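Side-chain contact in ATP/GTP-binding site-containing protein A (Brucella abortus, PDB 6NTR), which functions in the periplasm to maintain the integrity of the cell envelope: residues F125-R128 / H129-L133. Sequence-based numbering, arbitrary orientation.
Sequences FPTR and HMEEL
The first turns of helix 126-138, one of the few helices in this beta-barrel-like fold, join Phe-125 to His-129 and Thr-127 to Glu-131 in the i to i+4 pattern of an alpha helix. Phe-125 holds the N-cap position, and its carbonyl O accepts the first bond from His-129 N at 2.9 Å, almost straight at 176°. Pro-126 suits the first turn because a ring without an N-H loses nothing where no earlier carbonyl is in place; its own O receives Met-130 N at 2.9 Å. The next two amides are Thr-127 N, bonded to the carboxylate of Glu-72, and Arg-128 N, which has a weak bond to the same group; a carboxylate here probably also interacts favourably with the positive end of the helix dipole.

The imidazole of His-129 reaches outward from the first turn, and NE2 hydrogen-bonds Thr-161 OG1. Phe-125 has its ring stacked with that of Phe-79. Selenomethionine Met-130, bent at chi2 and chi3, folds back until its CE lies 3.5 Å from Pro-126 O.

Glu-131 keeps CG beside its own backbone N (chi1 -74°), which carries the extended chain back along the turn, CG passing 3.2 Å from Thr-127 O and OE1 ending 4.1 Å from Thr-127 CG2, a small methyl that leaves room for it. Arg-128 and Glu-131, three residues apart, bring opposite charges near each other, with NH1 4.8 Å from OE1 and the guanidinium and carboxylate planes turned 45° from each other. A water links them, donating to Glu-131 OE1 at 2.7 Å and accepting weakly from Arg-128 NH1 at the guanidinium edge.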
loop_
_atom_site.group_PDB
_atom_site.type_symbol
_atom_site.label_atom_id
_atom_site.label_comp_id
_atom_site.label_asym_id
_atom_site.label_seq_id
_atom_site.Cartn_x
_atom_site.Cartn_y
_atom_site.Cartn_z
ATOM N N PHE A 125 4.618 4.076 10.927
ATOM C CA PHE A 125 4.167 2.880 10.266
ATOM C C PHE A 125 2.928 3.168 9.463
ATOM O O PHE A 125 2.332 4.198 9.600
ATOM C CB PHE A 125 4.021 1.704 11.242
ATOM C CG PHE A 125 5.288 1.349 11.956
ATOM C CD1 PHE A 125 6.403 1.020 11.270
ATOM C CD2 PHE A 125 5.353 1.387 13.308
ATOM C CE1 PHE A 125 7.569 0.713 11.913
ATOM C CE2 PHE A 125 6.509 1.080 13.961
ATOM C CZ PHE A 125 7.622 0.745 13.264
ATOM N N PRO A 126 2.484 2.190 8.676
ATOM C CA PRO A 126 1.401 2.429 7.729
ATOM C C PRO A 126 0.101 2.949 8.278
ATOM O O PRO A 126 -0.465 3.809 7.627
ATOM C CB PRO A 126 1.176 1.049 7.125
ATOM C CG PRO A 126 2.515 0.423 7.166
ATOM C CD PRO A 126 3.146 0.901 8.435
ATOM N N THR A 127 -0.402 2.456 9.388
ATOM C CA THR A 127 -1.633 3.041 9.860
ATOM C C THR A 127 -1.466 4.493 10.303
ATOM O O THR A 127 -2.327 5.302 10.037
ATOM C CB THR A 127 -2.347 2.197 10.902
ATOM O OG1 THR A 127 -2.778 0.990 10.278
ATOM C CG2 THR A 127 -3.559 2.927 11.400
ATOM N N ARG A 128 -0.376 4.808 10.995
ATOM C CA ARG A 128 -0.158 6.171 11.450
ATOM C C ARG A 128 0.003 7.104 10.268
ATOM O O ARG A 128 -0.661 8.114 10.187
ATOM C CB ARG A 128 1.080 6.240 12.326
ATOM C CG ARG A 128 0.994 7.254 13.444
ATOM C CD ARG A 128 0.368 6.636 14.677
ATOM N NE ARG A 128 0.954 7.142 15.907
ATOM C CZ ARG A 128 0.459 6.917 17.114
ATOM N NH1 ARG A 128 -0.629 6.187 17.260
ATOM N NH2 ARG A 128 1.058 7.423 18.172
ATOM N N HIS A 129 0.838 6.704 9.318
ATOM C CA HIS A 129 1.039 7.442 8.081
ATOM C C HIS A 129 -0.273 7.667 7.346
ATOM O O HIS A 129 -0.520 8.754 6.815
ATOM C CB HIS A 129 2.023 6.667 7.220
ATOM C CG HIS A 129 2.456 7.369 5.973
ATOM N ND1 HIS A 129 1.598 7.643 4.932
ATOM C CD2 HIS A 129 3.680 7.784 5.568
ATOM C CE1 HIS A 129 2.268 8.227 3.953
ATOM N NE2 HIS A 129 3.534 8.320 4.312
HETATM N N MSE A 130 -1.116 6.656 7.289
HETATM C CA MSE A 130 -2.389 6.823 6.651
HETATM C C MSE A 130 -3.155 7.856 7.446
HETATM O O MSE A 130 -3.720 8.759 6.869
HETATM C CB MSE A 130 -3.132 5.498 6.559
HETATM C CG MSE A 130 -3.687 5.224 5.157
HETATM SE SE MSE A 130 -2.478 5.613 3.643
HETATM C CE MSE A 130 -0.876 4.640 4.202
ATOM N N GLU A 131 -3.130 7.749 8.778
ATOM C CA GLU A 131 -3.882 8.680 9.613
ATOM C C GLU A 131 -3.383 10.101 9.438
ATOM O O GLU A 131 -4.174 11.047 9.400
ATOM C CB GLU A 131 -3.789 8.272 11.081
ATOM C CG GLU A 131 -4.620 7.076 11.434
ATOM C CD GLU A 131 -4.589 6.779 12.909
ATOM O OE1 GLU A 131 -3.487 6.526 13.443
ATOM O OE2 GLU A 131 -5.665 6.800 13.538
ATOM N N GLU A 132 -2.070 10.268 9.339
ATOM C CA GLU A 132 -1.488 11.585 9.117
ATOM C C GLU A 132 -1.872 12.141 7.756
ATOM O O GLU A 132 -2.020 13.353 7.590
ATOM C CB GLU A 132 0.020 11.479 9.232
ATOM C CG GLU A 132 0.759 12.725 8.973
ATOM C CD GLU A 132 2.219 12.432 8.855
ATOM O OE1 GLU A 132 2.577 11.677 7.920
ATOM O OE2 GLU A 132 2.996 12.918 9.706
ATOM N N LEU A 133 -1.974 11.272 6.760
ATOM C CA LEU A 133 -2.415 11.713 5.451
ATOM C C LEU A 133 -3.815 12.287 5.522
ATOM O O LEU A 133 -4.079 13.354 4.963
ATOM C CB LEU A 133 -2.341 10.545 4.481
ATOM C CG LEU A 133 -3.012 10.582 3.112
ATOM C CD1 LEU A 133 -2.873 11.905 2.419
ATOM C CD2 LEU A 133 -2.354 9.526 2.286
HETATM O O HOH W 1 -2.506 4.495 15.014
#